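Local coordinates for monosaccharide ABC transporter substrate-binding protein, CUT2 family (Acidothermus cellulolyticus, PDB 4RU1), which binds myo-inositol between its two lobes and probably serves as the extracytoplasmic substrate-binding component of a CUT2-family sugar ABC transporter, at residues 149-154 with 208-213; 160-165 with 171-176. One frame throughout, in Å; residues are numbered along the deposited sequence.

Interaction 1: 149-154 with 208-213; sequences VLQAQG and APIAQL. With INS (1,2,3,4,5,6-hexahydroxy-cyclohexane), chain M.
Q151 and V149 both rest on I210, each against a different branch of it. The CB of Q151 lies 4.0 Å from I210 CG1, with CD1 hardly farther, while V149 CG1 meets I210 CG2 at 4.1 Å. A beta-branched isoleucine suits the spot because its two arms spread to reach V149, near the end of strand 145-150, and Q151, just beyond it. With CG set between backbone N and carbonyl carbon (chi1 71°) and a second bend at chi2, the Q151 side chain passes alongside I210 and carries its amide to the inositol. There NE2 straddles two neighbouring hydroxyls, bonding to O2 of the ligand at 2.8 Å and more weakly to O3 at 3.0 Å. Glutamine offers both the length and an amide N-H donor for this. Farther out, L206 and L158 touch the Q151 side chain, and I190 of helix 183-196 packs on V149. Backbone bonds from V149 to I204 and from Q151 to G180 hold the strand end in place. A strand's C-terminal end, leading into a loop that supplies a ligand-binding side chain beside the start of a helix, is typical of the sugar cleft in periplasmic binding proteins.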
# COMPACT_ATOMS: atom_id res chain seq x y z
N VAL A 149 1.39 2.36 13.99
CA VAL A 149 0.02 2.92 13.89
C VAL A 149 -0.62 2.34 12.67
O VAL A 149 -0.06 2.44 11.60
CB VAL A 149 0.02 4.45 13.88
CG1 VAL A 149 -1.43 4.98 13.74
CG2 VAL A 149 0.68 4.97 15.15
N LEU A 150 -1.76 1.68 12.86
CA LEU A 150 -2.49 1.02 11.76
C LEU A 150 -3.81 1.72 11.55
O LEU A 150 -4.58 1.84 12.51
CB LEU A 150 -2.79 -0.47 12.08
CG LEU A 150 -1.55 -1.30 12.32
CD1 LEU A 150 -1.31 -1.48 13.81
CD2 LEU A 150 -1.74 -2.69 11.68
N GLN A 151 -4.10 2.12 10.32
CA GLN A 151 -5.29 2.89 10.05
C GLN A 151 -6.52 2.09 9.73
O GLN A 151 -7.56 2.70 9.41
CB GLN A 151 -5.02 3.95 9.01
CG GLN A 151 -4.81 3.42 7.59
CD GLN A 151 -3.37 3.02 7.23
OE1 GLN A 151 -2.52 2.73 8.06
NE2 GLN A 151 -3.10 2.97 5.94
N ALA A 152 -6.41 0.77 9.71
CA ALA A 152 -7.56 -0.11 9.48
C ALA A 152 -7.22 -1.40 10.18
O ALA A 152 -6.03 -1.72 10.38
CB ALA A 152 -7.79 -0.36 8.01
N GLN A 153 -8.26 -2.10 10.60
CA GLN A 153 -8.19 -3.48 11.09
C GLN A 153 -8.51 -4.52 10.03
O GLN A 153 -9.16 -4.20 9.03
CB GLN A 153 -9.13 -3.68 12.30
CG GLN A 153 -8.84 -2.79 13.49
CD GLN A 153 -9.80 -3.08 14.65
OE1 GLN A 153 -10.76 -2.34 14.90
NE2 GLN A 153 -9.57 -4.16 15.30
N GLY A 154 -7.89 -5.67 10.23
CA GLY A 154 -8.19 -6.85 9.40
C GLY A 154 -7.66 -6.74 7.98
O GLY A 154 -8.28 -7.27 7.06
N ALA A 208 1.32 7.73 4.21
CA ALA A 208 1.79 9.14 4.25
C ALA A 208 0.79 10.14 4.86
O ALA A 208 1.19 11.03 5.58
CB ALA A 208 2.23 9.57 2.85
N PRO A 209 -0.52 9.98 4.59
CA PRO A 209 -1.46 10.87 5.25
C PRO A 209 -1.42 10.71 6.75
O PRO A 209 -1.50 11.70 7.50
CB PRO A 209 -2.79 10.48 4.65
CG PRO A 209 -2.45 9.94 3.32
CD PRO A 209 -1.18 9.20 3.54
N ILE A 210 -1.26 9.49 7.23
CA ILE A 210 -1.21 9.24 8.71
C ILE A 210 0.10 9.81 9.27
O ILE A 210 0.15 10.36 10.40
CB ILE A 210 -1.29 7.74 9.01
CG1 ILE A 210 -2.53 7.08 8.38
CG2 ILE A 210 -1.35 7.53 10.53
CD1 ILE A 210 -3.81 7.81 8.65
N ALA A 211 1.22 9.69 8.52
CA ALA A 211 2.43 10.39 8.86
C ALA A 211 2.22 11.85 9.18
O ALA A 211 2.77 12.33 10.20
CB ALA A 211 3.48 10.31 7.80
N GLN A 212 1.42 12.55 8.38
CA GLN A 212 1.20 13.97 8.63
C GLN A 212 0.58 14.22 9.95
O GLN A 212 0.98 15.11 10.69
CB GLN A 212 0.34 14.61 7.52
CG GLN A 212 0.79 14.38 6.12
CD GLN A 212 2.22 14.74 5.95
OE1 GLN A 212 2.59 15.86 6.32
NE2 GLN A 212 3.07 13.82 5.38
N LEU A 213 -0.40 13.39 10.32
CA LEU A 213 -1.13 13.50 11.55
C LEU A 213 -0.23 13.18 12.75
O LEU A 213 -0.35 13.75 13.80
CB LEU A 213 -2.32 12.52 11.50
CG LEU A 213 -3.31 12.89 10.41
CD1 LEU A 213 -4.33 11.76 10.12
CD2 LEU A 213 -4.07 14.22 10.70
C1 INS M . -0.58 1.75 1.71
C2 INS M . -1.45 2.64 2.57
C3 INS M . -2.89 2.58 2.06
C4 INS M . -3.41 1.17 1.90
C5 INS M . -2.54 0.35 1.00
C6 INS M . -1.10 0.34 1.42
O1 INS M . 0.79 1.70 2.16
O2 INS M . -1.44 2.05 3.88
O3 INS M . -3.68 3.28 3.04
O4 INS M . -4.77 1.17 1.42
O5 INS M . -2.95 -1.03 0.94
O6 INS M . -0.27 -0.35 0.44

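Interaction 2: 160-165 with 171-176; sequences SRCNGV and GQYTKL. With INS (1,2,3,4,5,6-hexahydroxy-cyclohexane), chain M.
Within the beta-alpha-beta unit formed by strand 145-150, helix 156-168 and strand 172-177, the helix and the second strand pack against each other, running nearly antiparallel at 166° with their axes 9.9 Å apart. C162, V165, Y173 and K175 fill the space between them. Y173 has CG anti to its own N (chi1 171°), which lays the phenol along the helix, and its OH comes within 3.2 Å of C162 CB. Farther back on the ring, V165 CG1 approaches CD1 obliquely at 4.1 Å. Tyrosine suits this edge strand, being long enough to reach both C162 and V165, one helical turn apart. The small C162 leaves room for both strand residues: its CB also takes the aliphatic CD of K175 at 4.0 Å, while the ammonium of that lysine runs on to a salt bridge with E159. C162 also touches C148 of strand 145-150.

R161, the residue before C162, points instead to the inositol. Its extended chain brings the guanidinium edge-on to the ligand, where O1 lies in the guanidinium plane and accepts from NH1 at 2.8 Å and NH2 at 2.9 Å. A salt bridge from NE to E127 helps to hold its rotation. A helix whose apolar side covers the sheet while another supplies a charged side chain to the cleft is characteristic of the Rossmann-like lobes of periplasmic binding proteins.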
# COMPACT_ATOMS: atom_id res chain seq x y z
N SER A 160 0.96 -7.43 8.24
CA SER A 160 2.27 -8.00 7.93
C SER A 160 3.36 -7.01 8.26
O SER A 160 4.45 -7.41 8.68
CB SER A 160 2.29 -8.36 6.44
OG SER A 160 1.47 -9.47 6.18
N ARG A 161 3.14 -5.72 7.95
CA ARG A 161 4.14 -4.72 8.23
C ARG A 161 4.48 -4.66 9.73
O ARG A 161 5.65 -4.72 10.12
CB ARG A 161 3.69 -3.32 7.76
CG ARG A 161 3.58 -3.14 6.27
CD ARG A 161 3.09 -1.75 5.86
NE ARG A 161 3.05 -1.65 4.39
CZ ARG A 161 2.42 -0.69 3.74
NH1 ARG A 161 1.84 0.33 4.37
NH2 ARG A 161 2.47 -0.68 2.46
N CYS A 162 3.42 -4.59 10.52
CA CYS A 162 3.62 -4.54 11.98
C CYS A 162 4.19 -5.84 12.52
O CYS A 162 5.13 -5.82 13.40
CB CYS A 162 2.34 -4.15 12.66
SG CYS A 162 1.81 -2.52 12.14
N ASN A 163 3.70 -6.97 12.04
CA ASN A 163 4.31 -8.23 12.54
C ASN A 163 5.82 -8.26 12.17
O ASN A 163 6.64 -8.75 12.94
CB ASN A 163 3.56 -9.41 12.00
CG ASN A 163 4.21 -10.70 12.32
OD1 ASN A 163 4.78 -11.32 11.46
ND2 ASN A 163 4.17 -11.10 13.59
N GLY A 164 6.16 -7.76 10.99
CA GLY A 164 7.56 -7.81 10.60
C GLY A 164 8.39 -6.95 11.50
O GLY A 164 9.50 -7.40 11.92
N VAL A 165 7.93 -5.74 11.84
CA VAL A 165 8.67 -4.85 12.75
C VAL A 165 8.88 -5.58 14.11
O VAL A 165 9.97 -5.50 14.69
CB VAL A 165 7.88 -3.56 13.00
CG1 VAL A 165 8.47 -2.77 14.14
CG2 VAL A 165 7.88 -2.72 11.77
N GLY A 171 13.81 -3.67 20.86
CA GLY A 171 13.18 -3.04 22.01
C GLY A 171 11.70 -3.30 22.20
O GLY A 171 11.18 -4.31 21.76
N GLN A 172 11.01 -2.41 22.88
CA GLN A 172 9.58 -2.56 23.13
C GLN A 172 8.74 -2.19 21.92
O GLN A 172 9.09 -1.31 21.13
CB GLN A 172 9.17 -1.63 24.28
CG GLN A 172 7.85 -2.01 24.89
CD GLN A 172 7.43 -1.08 26.01
OE1 GLN A 172 8.21 -0.22 26.50
NE2 GLN A 172 6.17 -1.23 26.42
N TYR A 173 7.64 -2.91 21.80
CA TYR A 173 6.73 -2.77 20.64
C TYR A 173 5.31 -2.61 21.09
O TYR A 173 4.80 -3.34 21.97
CB TYR A 173 6.93 -4.02 19.77
CG TYR A 173 5.93 -4.22 18.61
CD1 TYR A 173 6.11 -3.62 17.35
CD2 TYR A 173 4.77 -4.97 18.82
CE1 TYR A 173 5.14 -3.77 16.34
CE2 TYR A 173 3.82 -5.18 17.83
CZ TYR A 173 4.00 -4.58 16.60
OH TYR A 173 3.00 -4.82 15.70
N THR A 174 4.66 -1.59 20.52
CA THR A 174 3.28 -1.30 20.81
C THR A 174 2.53 -1.01 19.51
O THR A 174 3.06 -0.28 18.66
CB THR A 174 3.19 -0.03 21.72
OG1 THR A 174 3.92 -0.26 22.91
CG2 THR A 174 1.76 0.21 22.12
N LYS A 175 1.32 -1.57 19.34
CA LYS A 175 0.49 -1.33 18.20
C LYS A 175 -0.63 -0.41 18.65
O LYS A 175 -1.24 -0.64 19.74
CB LYS A 175 -0.11 -2.65 17.66
CG LYS A 175 0.57 -3.25 16.47
CD LYS A 175 -0.43 -4.02 15.60
CE LYS A 175 -0.82 -5.31 16.22
NZ LYS A 175 -1.50 -6.15 15.21
N LEU A 176 -1.06 0.48 17.75
CA LEU A 176 -2.20 1.34 17.97
C LEU A 176 -3.05 1.40 16.70
O LEU A 176 -2.54 1.80 15.62
CB LEU A 176 -1.75 2.71 18.28
CG LEU A 176 -2.82 3.80 18.36
CD1 LEU A 176 -3.78 3.59 19.54
CD2 LEU A 176 -2.23 5.18 18.49
C1 INS M . -0.58 1.75 1.71
C2 INS M . -1.45 2.64 2.57
C3 INS M . -2.89 2.58 2.06
C4 INS M . -3.41 1.17 1.90
C5 INS M . -2.54 0.35 1.00
C6 INS M . -1.10 0.34 1.42
O1 INS M . 0.79 1.70 2.16
O2 INS M . -1.44 2.05 3.88
O3 INS M . -3.68 3.28 3.04
O4 INS M . -4.77 1.17 1.42
O5 INS M . -2.95 -1.03 0.94
O6 INS M . -0.27 -0.35 0.44

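In the fold
From the N terminus, the chain passes through five of the six strands of the first sheet (280-281 comes much later) before strand 145-150 brings it to interaction 1. Helix 156-168 follows, and a short turn leads back to strand 172-177, closing the small loop of interaction 2. The chain then runs through helix 183-196 and strand 202-205 to helix 208-220, where interaction 1 closes a longer loop that contains interaction 2 entirely. Strands 145-150 and 172-177 are neighbours in the second sheet, and the contacts meet there: L150 N probably bonds to L176 O, and the L150 side chain packs on C162 and K175. Their centres lie 14 Å apart, yet both reach the same inositol.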